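Long-range contact in structural protein VP1 (Trichodysplasia spinulosa-associated polyomavirus, PDB 4U60), which forms the pentameric units of the viral capsid and engages sialylated glycans such as the GM1 oligosaccharide on its outer surface: residues 237-251 / 262-274. Residues are numbered along the deposited sequence; the frame is centred on the assembly and turned at random.
Sequences CKGDGLYVSCCDIVG and YRGLPRYFNILLR
R267 grips the carboxylate of D248 side-on: NH2 bonds to OD1 at 2.8 Å and NE to OD2 at 2.9 Å, both on the syn sides, with the two planes 29° apart. The R267 chain leaves with CG anti to the backbone N, runs extended to CD and then bends about CG-CD (chi3 -78°), which brings its NE/NH2 edge to the acid. H131 ND1 also bonds to D248 OD1, R267 NH1 hydrogen-bonds to T97 OG1, and a water donates to both D248 OD2 and L265 O, tying the acid to the backbone where the second strand breaks. Beyond this point the main chains pair directly as an antiparallel hairpin: L265 N donates to D248 O, V250 N to R263 O at 2.9 Å in a nearly straight bond (173°), and R263 N to G251 O. V250 sends CG2 alongside R263 CG and CG1 across L265 CD1, while I249 CG2 meets Y262 CD1 at the ring edge, 3.8 Å away.

In the other direction the strands diverge to face each other across the interior of the jelly roll. V244 CG1 sits over the centre of the F269 ring in a close CH-pi contact, 3.3 Å from the centroid. C246 SG lies at that ring's edge. Farther on, I271 CD1 meets V244 CG2 and L242 CD2 tip to tip, and C237 SG touches L273 CD2 at 3.9 Å. The hairpin thus passes from shared sheet to facing sheets, with a buried ion pair between the backbone pairing and the apolar contacts; two bonds from R267, one from H131 and one from water fix the carboxylate's rotation and would probably favour its charged form.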
ATOM      1  N   CYS C 237      -0.051  -4.431  36.401  1.00 17.59           N
ATOM      2  CA  CYS C 237       1.240  -5.049  36.629  1.00 17.56           C
ATOM      3  C   CYS C 237       1.295  -5.860  37.914  1.00 18.46           C
ATOM      4  O   CYS C 237       1.532  -5.325  39.016  1.00 18.96           O
ATOM      5  CB  CYS C 237       2.323  -3.967  36.603  1.00 17.59           C
ATOM      6  SG  CYS C 237       2.475  -3.257  34.943  1.00 17.45           S
ATOM      7  N   LYS C 238       1.076  -7.162  37.750  1.00 18.75           N
ATOM      8  CA  LYS C 238       1.014  -8.091  38.864  1.00 20.12           C
ATOM      9  C   LYS C 238       2.374  -8.205  39.533  1.00 20.47           C
ATOM     10  O   LYS C 238       3.406  -8.326  38.857  1.00 20.38           O
ATOM     11  CB  LYS C 238       0.526  -9.444  38.371  1.00 20.08           C
ATOM     12  CG  LYS C 238      -0.922  -9.415  37.897  1.00 20.59           C
ATOM     13  CD  LYS C 238      -1.347 -10.745  37.297  1.00 20.85           C
ATOM     14  CE  LYS C 238      -2.820 -10.717  36.889  1.00 21.53           C
ATOM     15  NZ  LYS C 238      -3.271 -12.000  36.288  1.00 22.15           N
ATOM     16  N   GLY C 239       2.373  -8.122  40.854  1.00 21.34           N
ATOM     17  CA  GLY C 239       3.613  -8.132  41.626  1.00 22.04           C
ATOM     18  C   GLY C 239       4.566  -7.007  41.272  1.00 21.98           C
ATOM     19  O   GLY C 239       5.781  -7.149  41.424  1.00 22.56           O
ATOM     20  N   ASP C 240       4.021  -5.884  40.803  1.00 21.54           N
ATOM     21  CA  ASP C 240       4.825  -4.731  40.367  1.00 21.22           C
ATOM     22  C   ASP C 240       5.876  -5.086  39.310  1.00 20.00           C
ATOM     23  O   ASP C 240       6.979  -4.541  39.316  1.00 20.49           O
ATOM     24  CB  ASP C 240       5.487  -4.074  41.592  1.00 22.25           C
ATOM     25  CG  ASP C 240       4.479  -3.636  42.630  1.00 23.66           C
ATOM     26  OD1 ASP C 240       3.315  -3.335  42.254  1.00 23.57           O
ATOM     27  OD2 ASP C 240       4.829  -3.621  43.843  1.00 24.69           O
ATOM     28  N   GLY C 241       5.510  -5.938  38.353  1.00 18.84           N
ATOM     29  CA  GLY C 241       6.397  -6.283  37.241  1.00 18.12           C
ATOM     30  C   GLY C 241       5.748  -5.878  35.939  1.00 17.00           C
ATOM     31  O   GLY C 241       4.568  -6.152  35.729  1.00 17.21           O
ATOM     32  N   LEU C 242       6.520  -5.240  35.077  1.00 16.40           N
ATOM     33  CA  LEU C 242       6.081  -4.863  33.726  1.00 15.67           C
ATOM     34  C   LEU C 242       6.818  -5.756  32.758  1.00 15.22           C
ATOM     35  O   LEU C 242       8.042  -5.865  32.808  1.00 15.63           O
ATOM     36  CB  LEU C 242       6.447  -3.408  33.468  1.00 15.68           C
ATOM     37  CG  LEU C 242       6.214  -2.846  32.069  1.00 15.09           C
ATOM     38  CD1 LEU C 242       4.734  -2.878  31.732  1.00 14.73           C
ATOM     39  CD2 LEU C 242       6.776  -1.434  32.002  1.00 15.51           C
ATOM     40  N   TYR C 243       6.082  -6.346  31.826  1.00 14.72           N
ATOM     41  CA  TYR C 243       6.659  -7.308  30.903  0.50 14.00           C
ATOM     42  C   TYR C 243       6.636  -6.758  29.488  1.00 13.68           C
ATOM     43  O   TYR C 243       5.574  -6.371  28.992  1.00 13.77           O
ATOM     44  CB  TYR C 243       5.884  -8.626  31.022  0.50 13.81           C
ATOM     45  CG  TYR C 243       5.923  -9.203  32.432  0.50 14.41           C
ATOM     46  CD1 TYR C 243       5.189  -8.636  33.465  0.50 14.84           C
ATOM     47  CD2 TYR C 243       6.710 -10.299  32.717  0.50 14.46           C
ATOM     48  CE1 TYR C 243       5.233  -9.161  34.739  0.50 15.40           C
ATOM     49  CE2 TYR C 243       6.765 -10.834  33.982  0.50 15.04           C
ATOM     50  CZ  TYR C 243       6.017 -10.264  34.985  0.50 15.56           C
ATOM     51  OH  TYR C 243       6.083 -10.819  36.227  0.50 16.15           O
ATOM     52  N   VAL C 244       7.812  -6.746  28.866  1.00 13.37           N
ATOM     53  CA  VAL C 244       7.992  -6.198  27.526  1.00 13.33           C
ATOM     54  C   VAL C 244       8.669  -7.254  26.679  1.00 12.93           C
ATOM     55  O   VAL C 244       9.664  -7.852  27.107  1.00 12.70           O
ATOM     56  CB  VAL C 244       8.854  -4.921  27.576  1.00 14.49           C
ATOM     57  CG1 VAL C 244       9.008  -4.331  26.195  1.00 14.39           C
ATOM     58  CG2 VAL C 244       8.234  -3.913  28.539  1.00 15.27           C
ATOM     59  N   SER C 245       8.141  -7.462  25.468  1.00 11.87           N
ATOM     60  CA  SER C 245       8.658  -8.511  24.602  1.00 11.55           C
ATOM     61  C   SER C 245       8.656  -8.039  23.170  1.00 11.21           C
ATOM     62  O   SER C 245       7.813  -7.223  22.805  1.00 11.21           O
ATOM     63  CB  SER C 245       7.795  -9.774  24.707  1.00 11.65           C
ATOM     64  OG  SER C 245       7.607 -10.167  26.073  1.00 12.44           O
ATOM     65  N   CYS C 246       9.540  -8.590  22.351  1.00 11.10           N
ATOM     66  CA  CYS C 246       9.573  -8.179  20.946  1.00 10.71           C
ATOM     67  C   CYS C 246      10.413  -9.087  20.076  1.00 10.66           C
ATOM     68  O   CYS C 246      11.130  -9.960  20.578  1.00 10.65           O
ATOM     69  CB  CYS C 246      10.056  -6.729  20.812  1.00 11.16           C
ATOM     70  SG  CYS C 246      11.751  -6.431  21.363  1.00 12.72           S
ATOM     71  N   CYS C 247      10.293  -8.881  18.761  1.00 10.66           N
ATOM     72  CA  CYS C 247      11.193  -9.483  17.799  1.00 10.78           C
ATOM     73  C   CYS C 247      11.143  -8.607  16.559  1.00 10.50           C
ATOM     74  O   CYS C 247      10.064  -8.239  16.110  1.00 10.83           O
ATOM     75  CB  CYS C 247      10.799 -10.916  17.472  1.00 11.00           C
ATOM     76  SG  CYS C 247      11.983 -11.769  16.405  1.00 12.10           S
ATOM     77  N   ASP C 248      12.304  -8.262  16.023  1.00 10.43           N
ATOM     78  CA  ASP C 248      12.389  -7.421  14.823  1.00 10.15           C
ATOM     79  C   ASP C 248      13.421  -7.935  13.829  1.00 10.18           C
ATOM     80  O   ASP C 248      14.581  -7.536  13.842  1.00 11.45           O
ATOM     81  CB  ASP C 248      12.681  -5.969  15.223  1.00 10.17           C
ATOM     82  CG  ASP C 248      11.526  -5.332  15.951  1.00 10.54           C
ATOM     83  OD1 ASP C 248      10.546  -4.938  15.247  1.00 10.40           O
ATOM     84  OD2 ASP C 248      11.553  -5.275  17.204  1.00 11.01           O
ATOM     85  N   ILE C 249      12.972  -8.815  12.944  1.00  9.51           N
ATOM     86  CA  ILE C 249      13.813  -9.347  11.875  1.00  9.69           C
ATOM     87  C   ILE C 249      13.651  -8.434  10.664  1.00  9.48           C
ATOM     88  O   ILE C 249      12.520  -8.142  10.260  1.00  9.48           O
ATOM     89  CB  ILE C 249      13.333 -10.751  11.488  1.00  9.60           C
ATOM     90  CG1 ILE C 249      13.541 -11.698  12.678  1.00 10.00           C
ATOM     91  CG2 ILE C 249      14.008 -11.234  10.217  1.00 10.01           C
ATOM     92  CD1 ILE C 249      12.836 -13.030  12.561  1.00 10.06           C
ATOM     93  N   VAL C 250      14.758  -7.984  10.097  1.00  9.66           N
ATOM     94  CA  VAL C 250      14.702  -7.028   8.970  1.00  9.83           C
ATOM     95  C   VAL C 250      15.174  -7.603   7.651  1.00 10.08           C
ATOM     96  O   VAL C 250      15.131  -6.919   6.639  1.00 10.48           O
ATOM     97  CB  VAL C 250      15.429  -5.714   9.285  1.00 10.01           C
ATOM     98  CG1 VAL C 250      14.720  -4.949  10.387  1.00  9.92           C
ATOM     99  CG2 VAL C 250      16.881  -5.981   9.666  1.00 10.37           C
ATOM    100  N   GLY C 251      15.564  -8.873   7.655  1.00 10.04           N
ATOM    101  CA  GLY C 251      15.955  -9.566   6.440  1.00 10.25           C
ATOM    102  C   GLY C 251      17.139 -10.489   6.669  1.00 10.80           C
ATOM    103  O   GLY C 251      17.464 -10.864   7.818  1.00 11.29           O
ATOM    104  N   TYR C 262      20.057 -14.372   9.315  1.00 11.70           N
ATOM    105  CA  TYR C 262      19.078 -13.404   9.772  1.00 11.16           C
ATOM    106  C   TYR C 262      19.764 -12.180  10.342  1.00 11.37           C
ATOM    107  O   TYR C 262      20.801 -12.293  10.971  1.00 12.28           O
ATOM    108  CB  TYR C 262      18.226 -13.957  10.904  1.00 10.92           C
ATOM    109  CG  TYR C 262      17.175 -14.952  10.558  1.00 10.90           C
ATOM    110  CD1 TYR C 262      15.923 -14.538  10.164  1.00 10.66           C
ATOM    111  CD2 TYR C 262      17.426 -16.316  10.625  1.00 11.14           C
ATOM    112  CE1 TYR C 262      14.914 -15.449   9.885  1.00 10.54           C
ATOM    113  CE2 TYR C 262      16.440 -17.236  10.319  1.00 11.10           C
ATOM    114  CZ  TYR C 262      15.178 -16.804   9.962  1.00 10.68           C
ATOM    115  OH  TYR C 262      14.157 -17.676   9.684  1.00 11.03           O
ATOM    116  N   ARG C 263      19.171 -11.018  10.111  1.00 11.19           N
ATOM    117  CA  ARG C 263      19.574  -9.764  10.743  1.00 11.03           C
ATOM    118  C   ARG C 263      18.403  -9.163  11.512  1.00 10.72           C
ATOM    119  O   ARG C 263      17.295  -9.063  10.963  1.00 10.67           O
ATOM    120  CB  ARG C 263      20.035  -8.769   9.693  1.00 11.21           C
ATOM    121  CG  ARG C 263      20.362  -7.371  10.196  1.00 11.29           C
ATOM    122  CD  ARG C 263      21.353  -7.383  11.360  1.00 11.85           C
ATOM    123  NE  ARG C 263      21.974  -6.086  11.578  1.00 12.13           N
ATOM    124  CZ  ARG C 263      22.625  -5.738  12.683  1.00 12.79           C
ATOM    125  NH1 ARG C 263      22.690  -6.576  13.701  1.00 12.81           N
ATOM    126  NH2 ARG C 263      23.154  -4.530  12.798  1.00 13.26           N
ATOM    127  N   GLY C 264      18.666  -8.777  12.771  1.00 10.75           N
ATOM    128  CA  GLY C 264      17.681  -8.181  13.644  1.00 10.65           C
ATOM    129  C   GLY C 264      18.126  -6.827  14.125  1.00 10.70           C
ATOM    130  O   GLY C 264      19.323  -6.525  14.089  1.00 11.17           O
ATOM    131  N   LEU C 265      17.155  -6.008  14.564  1.00 10.63           N
ATOM    132  CA  LEU C 265      17.446  -4.701  15.124  1.00 11.12           C
ATOM    133  C   LEU C 265      16.850  -4.570  16.529  1.00 11.25           C
ATOM    134  O   LEU C 265      15.864  -5.249  16.860  1.00 11.15           O
ATOM    135  CB  LEU C 265      16.899  -3.587  14.227  1.00 11.08           C
ATOM    136  CG  LEU C 265      17.630  -3.406  12.879  1.00 11.35           C
ATOM    137  CD1 LEU C 265      16.932  -2.316  12.084  1.00 11.27           C
ATOM    138  CD2 LEU C 265      19.102  -3.065  13.041  1.00 11.99           C
ATOM    139  N   PRO C 266      17.423  -3.671  17.338  1.00 11.60           N
ATOM    140  CA  PRO C 266      16.888  -3.443  18.666  1.00 11.77           C
ATOM    141  C   PRO C 266      15.599  -2.626  18.626  1.00 11.48           C
ATOM    142  O   PRO C 266      15.304  -1.967  17.629  1.00 11.52           O
ATOM    143  CB  PRO C 266      18.002  -2.659  19.380  1.00 12.47           C
ATOM    144  CG  PRO C 266      18.979  -2.222  18.325  1.00 12.79           C
ATOM    145  CD  PRO C 266      18.510  -2.737  17.002  1.00 12.40           C
ATOM    146  N   ARG C 267      14.839  -2.691  19.707  1.00 11.31           N
ATOM    147  CA  ARG C 267      13.631  -1.907  19.847  1.00 11.41           C
ATOM    148  C   ARG C 267      13.689  -1.140  21.163  1.00 11.90           C
ATOM    149  O   ARG C 267      14.099  -1.679  22.206  1.00 12.31           O
ATOM    150  CB  ARG C 267      12.409  -2.817  19.827  1.00 11.22           C
ATOM    151  CG  ARG C 267      11.088  -2.079  19.957  1.00 11.34           C
ATOM    152  CD  ARG C 267       9.926  -3.043  19.746  1.00 11.19           C
ATOM    153  NE  ARG C 267       9.680  -3.368  18.334  1.00 10.98           N
ATOM    154  CZ  ARG C 267       8.854  -2.702  17.526  1.00 11.56           C
ATOM    155  NH1 ARG C 267       8.194  -1.621  17.951  1.00 12.46           N
ATOM    156  NH2 ARG C 267       8.674  -3.102  16.276  1.00 11.92           N
ATOM    157  N   TYR C 268      13.248   0.108  21.085  1.00 11.98           N
ATOM    158  CA  TYR C 268      13.147   1.010  22.217  1.00 12.89           C
ATOM    159  C   TYR C 268      11.704   1.132  22.672  1.00 12.81           C
ATOM    160  O   TYR C 268      10.790   1.066  21.856  1.00 12.11           O
ATOM    161  CB  TYR C 268      13.654   2.377  21.768  1.00 13.68           C
ATOM    162  CG  TYR C 268      13.320   3.496  22.721  1.00 14.76           C
ATOM    163  CD1 TYR C 268      14.153   3.786  23.795  1.00 15.58           C
ATOM    164  CD2 TYR C 268      12.175   4.264  22.546  1.00 15.28           C
ATOM    165  CE1 TYR C 268      13.854   4.825  24.688  1.00 16.07           C
ATOM    166  CE2 TYR C 268      11.870   5.301  23.419  1.00 15.94           C
ATOM    167  CZ  TYR C 268      12.718   5.583  24.479  1.00 16.28           C
ATOM    168  OH  TYR C 268      12.426   6.617  25.342  1.00 18.12           O
ATOM    169  N   PHE C 269      11.507   1.330  23.972  1.00 13.00           N
ATOM    170  CA  PHE C 269      10.189   1.507  24.559  1.00 13.33           C
ATOM    171  C   PHE C 269      10.193   2.621  25.590  1.00 14.22           C
ATOM    172  O   PHE C 269      11.103   2.703  26.407  1.00 14.40           O
ATOM    173  CB  PHE C 269       9.727   0.244  25.304  1.00 13.39           C
ATOM    174  CG  PHE C 269       9.734  -1.019  24.493  1.00 12.85           C
ATOM    175  CD1 PHE C 269      10.901  -1.762  24.365  1.00 13.02           C
ATOM    176  CD2 PHE C 269       8.556  -1.517  23.930  1.00 13.14           C
ATOM    177  CE1 PHE C 269      10.912  -2.962  23.679  1.00 13.11           C
ATOM    178  CE2 PHE C 269       8.582  -2.716  23.216  1.00 13.12           C
ATOM    179  CZ  PHE C 269       9.770  -3.413  23.102  1.00 12.69           C
ATOM    180  N   ASN C 270       9.143   3.428  25.568  1.00 14.51           N
ATOM    181  CA  ASN C 270       8.864   4.390  26.628  0.50 15.59           C
ATOM    182  C   ASN C 270       7.413   4.194  27.027  1.00 15.45           C
ATOM    183  O   ASN C 270       6.503   4.498  26.259  1.00 15.11           O
ATOM    184  CB  ASN C 270       9.125   5.830  26.167  0.50 16.38           C
ATOM    185  CG  ASN C 270       8.981   6.848  27.294  0.50 17.71           C
ATOM    186  OD1 ASN C 270       9.970   7.379  27.803  0.50 19.09           O
ATOM    187  ND2 ASN C 270       7.748   7.121  27.689  0.50 18.06           N
ATOM    188  N   ILE C 271       7.213   3.663  28.222  1.00 15.48           N
ATOM    189  CA  ILE C 271       5.899   3.257  28.687  1.00 15.64           C
ATOM    190  C   ILE C 271       5.443   4.155  29.833  1.00 16.20           C
ATOM    191  O   ILE C 271       6.171   4.364  30.803  1.00 16.13           O
ATOM    192  CB  ILE C 271       5.922   1.780  29.137  1.00 15.73           C
ATOM    193  CG1 ILE C 271       6.326   0.894  27.956  1.00 15.37           C
ATOM    194  CG2 ILE C 271       4.578   1.381  29.712  1.00 16.02           C
ATOM    195  CD1 ILE C 271       6.849  -0.463  28.334  1.00 15.76           C
ATOM    196  N   LEU C 272       4.243   4.695  29.693  1.00 16.33           N
ATOM    197  CA  LEU C 272       3.623   5.528  30.713  1.00 17.80           C
ATOM    198  C   LEU C 272       2.718   4.665  31.557  1.00 17.56           C
ATOM    199  O   LEU C 272       1.907   3.929  31.009  1.00 17.08           O
ATOM    200  CB  LEU C 272       2.811   6.630  30.039  1.00 18.90           C
ATOM    201  CG  LEU C 272       2.079   7.582  30.972  1.00 21.05           C
ATOM    202  CD1 LEU C 272       3.076   8.490  31.662  1.00 22.21           C
ATOM    203  CD2 LEU C 272       1.043   8.392  30.202  1.00 21.88           C
ATOM    204  N   LEU C 273       2.858   4.753  32.884  1.00 18.09           N
ATOM    205  CA  LEU C 273       2.009   3.986  33.811  1.00 18.44           C
ATOM    206  C   LEU C 273       1.391   4.890  34.844  1.00 19.24           C
ATOM    207  O   LEU C 273       1.943   5.954  35.174  1.00 19.19           O
ATOM    208  CB  LEU C 273       2.786   2.885  34.534  1.00 18.59           C
ATOM    209  CG  LEU C 273       3.482   1.884  33.612  1.00 17.81           C
ATOM    210  CD1 LEU C 273       4.959   2.233  33.528  1.00 17.94           C
ATOM    211  CD2 LEU C 273       3.325   0.460  34.089  1.00 17.88           C
ATOM    212  N   ARG C 274       0.250   4.455  35.366  1.00 19.41           N
ATOM    213  CA  ARG C 274      -0.492   5.215  36.341  1.00 20.41           C
ATOM    214  C   ARG C 274      -0.964   4.292  37.447  1.00 21.07           C
ATOM    215  O   ARG C 274      -1.103   3.084  37.248  1.00 20.09           O
ATOM    216  CB  ARG C 274      -1.685   5.926  35.696  1.00 20.62           C
ATOM    217  CG  ARG C 274      -2.799   5.007  35.215  1.00 20.40           C
ATOM    218  CD  ARG C 274      -3.902   5.780  34.523  1.00 20.91           C
ATOM    219  NE  ARG C 274      -4.899   4.895  33.925  1.00 21.04           N
ATOM    220  CZ  ARG C 274      -5.817   5.272  33.023  1.00 21.56           C
ATOM    221  NH1 ARG C 274      -5.887   6.523  32.601  1.00 22.41           N
ATOM    222  NH2 ARG C 274      -6.680   4.394  32.544  1.00 21.48           N
TER
HETATM  223  O   HOH W   1      13.842  -6.166  18.444  1.00 13.53           O